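Local coordinates for Glyco_hydro_cc domain-containing protein (Pseudomonas viridiflava, PDB 6UAV), which hydrolyses beta-1,3-glucan as an endo-acting glucanase of glycoside hydrolase family GH128, subgroup II, at residues Thr1-Arg6 and Met213-Ser218; Trp57-Asp62 and Ala91-Gln96; Ser199-Lys204 and Leu246-Gln251. One frame throughout, in Å; residues are numbered along the deposited sequence. Where two conformers were deposited one is given.

The three contacts belong to one (beta/alpha)8 barrel. Interactions 1 and 3 share helix 200-216: its C-terminal end meets the chain start in interaction 1, its N-terminal end meets helix 248-255 in interaction 3. Their centres are 19 Å apart and their nearest atoms about 7 Å. Interaction 2 lies across the chain's centre from both, with its centre 30 Å from that of interaction 1 and 34 Å from that of interaction 3. It joins loops that follow strands 51-56 and 78-81, at the barrel end where the active sites of such enzymes lie; interaction 1 is at the other end.

Interaction 1 (Thr1-Arg6 and Met213-Ser218); sequences TKSVKR and MLERRS
E215 reaches out from the last turn of helix 200-216 and is gripped by S3 and R6 of the N-terminal segment, a bend at chi2 (-71°) turning its carboxylate toward S3. The S3 hydroxyl makes the short bond, OG to E215 OE2 at 2.7 Å, entering on the syn lone pair. R6 NH2 adds a weak, longer salt bridge of 3.4 Å to E215 OE2, with the guanidinium plane turned 86° from the carboxylate, and the hydroxyl of Y223 is a further partner of that oxygen. This side is buried: Y258 packs on S3 and E215, L256 O takes R6 NH1, P257 O shares NH2, and the Y223 hydroxyl also meets R6 NE. S3 is fixed in turn by an ST turn, its OG accepting from K5 N at 3.0 Å, inside a type I turn that leads into strand 6-9 of the (beta/alpha)8 barrel. The contact therefore clasps the chain start to the helix running between strands 180-185 and 220-225, at the N-terminal end of the barrel. K5 slides past E215 the other way, and its straight chain carries NZ to the helix end. NZ lies in the carbonyl plane of L214 O at 3.0 Å, but 60° above the plane of E215 O at 3.1 Å; V220 O, at the start of strand 220-225, is a third backbone acceptor, and a positive charge here would suit the negative end of the helix dipole. Toward S218 the grip slackens: a water weakly bonded to K5 NZ, at 3.3 Å, donates to S218 O, and S218 itself is exposed.

Interaction 2 (Trp57-Asp62 and Ala91-Gln96); sequences WNANLD and ANMTPQ
A91 sits against a face of the W57 indole. Its CA lies 4.2 Å from the centroid of the W57 six-membered ring, 24° off the normal, a CH-pi contact, and A91 N comes to 3.7 Å of W57 CH2 over the same ring. The methyl group of A91 turns instead to the backbone, with CB 3.5 Å from W57 O. Beside it M93 makes the second apolar touch: its sulfur rests on the chain at N58 and A59, SD to N58 CA at 3.9 Å, and the bend at chi3 (77°) swings the methyl round to meet A59, CE to CB at 4.0 Å. One water spans the two loops, accepting from N58 ND2 at 3.0 Å and lying 2.7 Å from A91 O.

Around this shell, N58 is set by an Asx turn. N58 OD1 accepts from the backbone N of N60 at 3.0 Å, 56° out of the carbonyl plane. One carboxamide thus closes the turn through OD1 and holds the water through ND2, which lies in plane at the W57 ring edge. N83, just beyond strand 78-81, forms backbone hydrogen bonds with both W57 and A91 and ties the two loops together. L101 of helix 95-112 packs on both A59 and M93. These loops follow strands 51-56 and 78-81 of the (beta/alpha)8 barrel, the end at which this class of glycosidase carries its active site.

With no direct hydrogen bond between the two segments, their mutual position probably rests largely on ring-face, sulfur and methyl packing, on a bridging water, and on the backbone of N83 that they share.

Interaction 3 (Ser199-Lys204 and Leu246-Gln251); sequences SLEKQK and LTELGQ
K204 and E248 meet because one chain bends and the other stays straight: K204 turns at chi3 (71°), whereas E248 is extended from chi1 (179°) onward and carries its carboxylate across the gap. The two side chains cross at about a right angle, and K204 NZ binds E248 OE2 at 2.9 Å in a salt bridge that uses the anti lone pair of the carboxylate. Both residues belong to outer helices of the (beta/alpha)8 barrel: helix 200-216 runs between strands 180-185 and 220-225, and helix 248-255 comes after strand 220-225. The contact joins the two near their N-terminal ends.

A small apolar seam accompanies the salt bridge. L200 CD2 packs against the E248 carboxylate, 3.5 Å from CD, and along its CB and CG, while L200 CD1 lies 4.0 Å from L249 CB. L249 CD1 in turn lies 3.8 Å from K204 CG, where the two chains slide past each other in opposite directions. Q203 NE2 is held by the loop carbonyls N187 O and H235 O, while W225 of strand 220-225 packs on Q203 and L249.

The charged side lies toward solvent. E201 brings a second carboxylate to the same ammonium, though K204 NZ to E201 OE2 is long at 3.7 Å; the lysine would probably ease the proximity of the like charges on E201 OE1 and E248 OE2, 4.5 Å apart. Y252 adds a cation-pi partner for K204. Each helix start carries its own N-cap: S199 OG receives K202 N, and T247 OG1 receives G250 N at 3.0 Å.

Interaction 1 (Thr1-Arg6 and Met213-Ser218)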
# COMPACT_ATOMS: atom_id res chain seq x y z
N THR A 1 0.67 -14.71 17.32
CA THR A 1 0.76 -13.23 17.55
C THR A 1 1.78 -12.63 16.58
O THR A 1 2.83 -13.24 16.32
CB THR A 1 1.17 -12.88 18.98
OG1 THR A 1 0.27 -13.59 19.85
CG2 THR A 1 1.12 -11.39 19.23
N LYS A 2 1.47 -11.48 16.03
CA LYS A 2 2.31 -10.93 14.95
C LYS A 2 2.01 -9.43 14.84
O LYS A 2 1.12 -8.92 15.57
CB LYS A 2 2.01 -11.69 13.65
CG LYS A 2 0.55 -11.62 13.28
CD LYS A 2 0.19 -12.51 12.08
CE LYS A 2 -1.31 -12.67 11.96
NZ LYS A 2 -1.70 -13.65 10.90
N SER A 3 2.77 -8.75 14.00
CA SER A 3 2.62 -7.28 13.89
C SER A 3 1.30 -6.93 13.22
O SER A 3 1.08 -7.38 12.08
CB SER A 3 3.69 -6.69 13.04
OG SER A 3 3.47 -5.29 13.01
N VAL A 4 0.48 -6.03 13.75
CA VAL A 4 -0.71 -5.53 12.99
C VAL A 4 -0.23 -4.77 11.75
O VAL A 4 -1.01 -4.63 10.82
CB VAL A 4 -1.63 -4.63 13.83
CG1 VAL A 4 -0.87 -3.43 14.38
CG2 VAL A 4 -2.90 -4.18 13.07
N LYS A 5 1.02 -4.27 11.72
CA LYS A 5 1.45 -3.41 10.57
C LYS A 5 1.77 -4.26 9.35
O LYS A 5 1.79 -3.73 8.24
CB LYS A 5 2.73 -2.65 10.93
CG LYS A 5 2.65 -1.84 12.21
CD LYS A 5 3.59 -0.63 12.15
CE LYS A 5 3.70 0.10 13.49
NZ LYS A 5 4.35 1.44 13.32
N ARG A 6 2.17 -5.52 9.55
CA ARG A 6 2.95 -6.25 8.53
C ARG A 6 2.06 -6.81 7.42
O ARG A 6 1.30 -7.70 7.66
CB ARG A 6 3.83 -7.31 9.20
CG ARG A 6 4.79 -7.93 8.21
CD ARG A 6 6.01 -8.55 8.87
NE ARG A 6 6.63 -7.67 9.86
CZ ARG A 6 7.37 -8.06 10.90
NH1 ARG A 6 7.74 -9.32 11.08
NH2 ARG A 6 7.77 -7.14 11.74
N MET A 213 12.47 0.52 11.00
CA MET A 213 12.14 1.96 10.99
C MET A 213 10.60 2.11 10.95
O MET A 213 10.07 2.91 11.76
CB MET A 213 12.84 2.61 9.80
CG MET A 213 12.56 4.09 9.65
SD MET A 213 11.07 4.41 8.69
CE MET A 213 11.57 3.81 7.09
N LEU A 214 9.90 1.32 10.13
CA LEU A 214 8.44 1.46 9.94
C LEU A 214 7.71 0.99 11.20
O LEU A 214 6.73 1.62 11.55
CB LEU A 214 7.98 0.72 8.71
CG LEU A 214 8.49 1.28 7.38
CD1 LEU A 214 8.14 0.32 6.25
CD2 LEU A 214 7.95 2.70 7.06
N GLU A 215 8.20 -0.07 11.84
CA GLU A 215 7.65 -0.58 13.10
C GLU A 215 7.78 0.52 14.18
O GLU A 215 6.88 0.63 15.00
CB GLU A 215 8.34 -1.88 13.50
CG GLU A 215 7.85 -3.09 12.70
CD GLU A 215 6.44 -3.56 13.01
OE1 GLU A 215 5.90 -3.16 14.10
OE2 GLU A 215 5.92 -4.38 12.21
N ARG A 216 8.92 1.23 14.20
CA ARG A 216 9.22 2.20 15.28
C ARG A 216 8.52 3.52 15.03
O ARG A 216 8.35 4.21 15.99
CB ARG A 216 10.73 2.35 15.53
CG ARG A 216 11.30 1.02 16.04
CD ARG A 216 12.76 1.07 16.43
NE ARG A 216 13.16 -0.22 17.00
CZ ARG A 216 14.43 -0.53 17.21
NH1 ARG A 216 15.36 0.36 16.92
NH2 ARG A 216 14.75 -1.72 17.71
N ARG A 217 8.07 3.85 13.81
CA ARG A 217 7.36 5.12 13.58
C ARG A 217 5.90 5.02 14.04
O ARG A 217 5.13 4.20 13.46
CB ARG A 217 7.37 5.48 12.10
CG ARG A 217 8.68 6.05 11.61
CD ARG A 217 8.53 6.52 10.18
NE ARG A 217 7.94 7.83 10.07
CZ ARG A 217 8.59 8.97 9.83
NH1 ARG A 217 9.91 8.99 9.60
NH2 ARG A 217 7.87 10.05 9.65
N SER A 218 5.52 5.90 14.98
CA SER A 218 4.14 5.98 15.51
C SER A 218 3.23 6.50 14.42
O SER A 218 2.03 6.14 14.52
CB SER A 218 4.02 6.83 16.74
OG SER A 218 4.55 8.12 16.50
O HOH W 1 2.00 3.13 14.96

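Interaction 2 (Trp57-Asp62 and Ala91-Gln96)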
# COMPACT_ATOMS: atom_id res chain seq x y z
N TRP A 57 -8.47 1.84 -7.55
CA TRP A 57 -7.19 2.10 -8.24
C TRP A 57 -7.19 3.49 -8.86
O TRP A 57 -6.18 4.23 -8.70
CB TRP A 57 -6.90 0.98 -9.25
CG TRP A 57 -5.45 0.88 -9.65
CD1 TRP A 57 -4.42 0.23 -9.04
CD2 TRP A 57 -4.95 1.33 -10.90
NE1 TRP A 57 -3.28 0.31 -9.79
CE2 TRP A 57 -3.60 0.96 -10.96
CE3 TRP A 57 -5.55 2.02 -11.97
CZ2 TRP A 57 -2.79 1.34 -12.02
CZ3 TRP A 57 -4.75 2.33 -13.05
CH2 TRP A 57 -3.40 1.96 -13.09
N ASN A 58 -8.26 3.84 -9.57
CA ASN A 58 -8.37 5.16 -10.25
C ASN A 58 -9.85 5.52 -10.28
O ASN A 58 -10.62 4.96 -9.45
CB ASN A 58 -7.64 5.17 -11.60
CG ASN A 58 -8.32 4.31 -12.63
OD1 ASN A 58 -9.31 3.68 -12.31
ND2 ASN A 58 -7.77 4.23 -13.84
N ALA A 59 -10.27 6.46 -11.13
CA ALA A 59 -11.69 6.91 -11.15
C ALA A 59 -12.60 5.87 -11.84
O ALA A 59 -13.82 6.09 -11.90
CB ALA A 59 -11.81 8.25 -11.80
N ASN A 60 -12.06 4.80 -12.39
CA ASN A 60 -12.88 3.72 -13.01
C ASN A 60 -13.37 2.82 -11.88
O ASN A 60 -12.64 1.88 -11.46
CB ASN A 60 -12.11 2.92 -14.04
CG ASN A 60 -12.99 2.23 -15.05
OD1 ASN A 60 -14.22 2.27 -14.96
ND2 ASN A 60 -12.35 1.58 -16.01
N LEU A 61 -14.49 3.20 -11.30
CA LEU A 61 -14.98 2.71 -9.99
C LEU A 61 -16.45 2.37 -10.17
O LEU A 61 -17.19 3.21 -10.67
CB LEU A 61 -14.88 3.85 -8.99
CG LEU A 61 -15.65 3.70 -7.68
CD1 LEU A 61 -15.17 2.48 -6.95
CD2 LEU A 61 -15.52 4.94 -6.80
N ASP A 62 -16.81 1.16 -9.78
CA ASP A 62 -18.21 0.69 -9.71
C ASP A 62 -18.69 0.93 -8.28
O ASP A 62 -18.45 0.05 -7.47
CB ASP A 62 -18.25 -0.77 -10.16
CG ASP A 62 -19.66 -1.31 -10.17
OD1 ASP A 62 -20.57 -0.67 -9.52
OD2 ASP A 62 -19.81 -2.40 -10.72
N ALA A 91 -2.18 5.21 -11.85
CA ALA A 91 -3.50 5.85 -11.82
C ALA A 91 -3.54 7.03 -12.79
O ALA A 91 -4.64 7.29 -13.38
CB ALA A 91 -3.89 6.21 -10.41
N ASN A 92 -2.43 7.79 -12.95
CA ASN A 92 -2.35 8.83 -13.98
C ASN A 92 -3.53 9.79 -13.79
O ASN A 92 -4.29 10.04 -14.75
CB ASN A 92 -2.31 8.20 -15.35
CG ASN A 92 -1.94 9.18 -16.42
OD1 ASN A 92 -1.34 10.21 -16.14
ND2 ASN A 92 -2.36 8.89 -17.64
N MET A 93 -3.66 10.38 -12.60
CA MET A 93 -4.79 11.33 -12.32
C MET A 93 -4.18 12.69 -12.01
O MET A 93 -3.37 12.80 -11.09
CB MET A 93 -5.64 10.83 -11.16
CG MET A 93 -6.46 9.59 -11.58
SD MET A 93 -7.42 8.99 -10.23
CE MET A 93 -8.75 10.19 -10.19
N THR A 94 -4.60 13.71 -12.72
CA THR A 94 -4.20 15.08 -12.36
C THR A 94 -4.77 15.44 -11.00
O THR A 94 -5.71 14.81 -10.50
CB THR A 94 -4.67 16.08 -13.41
OG1 THR A 94 -6.10 16.05 -13.37
CG2 THR A 94 -4.15 15.77 -14.80
N PRO A 95 -4.21 16.47 -10.34
CA PRO A 95 -4.83 16.95 -9.09
C PRO A 95 -6.34 17.24 -9.23
O PRO A 95 -7.11 16.86 -8.32
CB PRO A 95 -3.97 18.19 -8.77
CG PRO A 95 -2.58 17.79 -9.31
CD PRO A 95 -2.92 17.10 -10.62
N GLN A 96 -6.73 17.86 -10.32
CA GLN A 96 -8.17 18.15 -10.53
C GLN A 96 -8.94 16.84 -10.68
O GLN A 96 -10.09 16.74 -10.15
CB GLN A 96 -8.37 19.10 -11.70
CG GLN A 96 -7.93 20.53 -11.36
CD GLN A 96 -8.83 21.30 -10.43
OE1 GLN A 96 -9.90 20.83 -10.06
NE2 GLN A 96 -8.38 22.50 -10.03
O HOH W 2 -5.25 5.35 -15.08

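Interaction 3 (Ser199-Lys204 and Leu246-Gln251)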
# COMPACT_ATOMS: atom_id res chain seq x y z
N SER A 199 22.18 -8.45 -4.42
CA SER A 199 22.29 -9.74 -3.71
C SER A 199 21.09 -9.91 -2.76
O SER A 199 20.46 -8.90 -2.28
CB SER A 199 23.62 -9.90 -2.97
OG SER A 199 23.68 -9.02 -1.85
N LEU A 200 20.83 -11.16 -2.41
CA LEU A 200 19.84 -11.45 -1.34
C LEU A 200 20.28 -10.85 0.01
O LEU A 200 19.39 -10.29 0.73
CB LEU A 200 19.58 -12.96 -1.26
CG LEU A 200 18.75 -13.39 -0.04
CD1 LEU A 200 17.33 -12.79 -0.10
CD2 LEU A 200 18.69 -14.91 0.14
N GLU A 201 21.54 -10.99 0.44
CA GLU A 201 21.92 -10.41 1.74
C GLU A 201 21.51 -8.88 1.71
O GLU A 201 21.01 -8.39 2.71
CB GLU A 201 23.40 -10.64 2.10
CG GLU A 201 23.61 -11.01 3.62
CD GLU A 201 22.73 -12.12 4.25
OE1 GLU A 201 22.67 -13.25 3.69
OE2 GLU A 201 22.08 -11.86 5.31
N LYS A 202 21.71 -8.20 0.59
CA LYS A 202 21.64 -6.72 0.57
C LYS A 202 20.15 -6.41 0.68
O LYS A 202 19.83 -5.52 1.43
CB LYS A 202 22.27 -6.15 -0.69
CG LYS A 202 23.79 -6.09 -0.63
CD LYS A 202 24.43 -5.40 -1.84
CE LYS A 202 25.92 -5.70 -1.91
NZ LYS A 202 26.62 -5.10 -3.07
N GLN A 203 19.29 -7.23 0.07
CA GLN A 203 17.83 -6.98 0.21
C GLN A 203 17.43 -7.31 1.64
O GLN A 203 16.58 -6.60 2.21
CB GLN A 203 16.99 -7.80 -0.79
CG GLN A 203 15.55 -7.35 -0.90
CD GLN A 203 15.43 -5.94 -1.41
OE1 GLN A 203 15.17 -5.04 -0.63
NE2 GLN A 203 15.55 -5.75 -2.72
N LYS A 204 18.01 -8.38 2.24
CA LYS A 204 17.66 -8.74 3.65
C LYS A 204 18.08 -7.60 4.58
O LYS A 204 17.32 -7.19 5.52
CB LYS A 204 18.32 -10.07 4.08
CG LYS A 204 17.69 -11.34 3.52
CD LYS A 204 18.46 -12.61 3.85
CE LYS A 204 18.33 -12.95 5.32
NZ LYS A 204 19.13 -14.15 5.63
N LEU A 246 7.73 -20.25 1.28
CA LEU A 246 8.53 -19.01 1.46
C LEU A 246 9.90 -19.15 0.79
O LEU A 246 10.48 -20.26 0.77
CB LEU A 246 8.70 -18.70 2.94
CG LEU A 246 7.37 -18.45 3.67
CD1 LEU A 246 7.55 -18.52 5.16
CD2 LEU A 246 6.76 -17.15 3.24
N THR A 247 10.40 -18.03 0.29
CA THR A 247 11.84 -17.86 0.03
C THR A 247 12.56 -17.58 1.35
O THR A 247 11.93 -17.39 2.41
CB THR A 247 12.09 -16.69 -0.92
OG1 THR A 247 11.59 -15.50 -0.29
CG2 THR A 247 11.45 -16.89 -2.28
N GLU A 248 13.87 -17.59 1.31
CA GLU A 248 14.65 -17.12 2.46
C GLU A 248 14.17 -15.71 2.86
O GLU A 248 13.97 -15.46 4.05
CB GLU A 248 16.13 -17.17 2.13
CG GLU A 248 16.97 -16.67 3.25
CD GLU A 248 18.44 -16.90 2.99
OE1 GLU A 248 18.75 -17.76 2.16
OE2 GLU A 248 19.23 -16.10 3.50
N LEU A 249 14.00 -14.82 1.90
CA LEU A 249 13.56 -13.44 2.20
C LEU A 249 12.21 -13.50 2.92
O LEU A 249 12.01 -12.72 3.87
CB LEU A 249 13.46 -12.58 0.94
CG LEU A 249 13.16 -11.12 1.24
CD1 LEU A 249 14.41 -10.42 1.75
CD2 LEU A 249 12.59 -10.42 0.02
N GLY A 250 11.30 -14.34 2.43
CA GLY A 250 9.95 -14.42 3.01
C GLY A 250 10.00 -14.89 4.45
O GLY A 250 9.36 -14.30 5.30
N GLN A 251 10.76 -15.96 4.72
CA GLN A 251 10.90 -16.46 6.10
C GLN A 251 11.44 -15.27 6.92
O GLN A 251 11.01 -15.06 8.08
CB GLN A 251 11.80 -17.71 6.11
CG GLN A 251 11.79 -18.45 7.42
CD GLN A 251 10.71 -19.52 7.45
OE1 GLN A 251 9.73 -19.43 8.19
NE2 GLN A 251 10.90 -20.57 6.64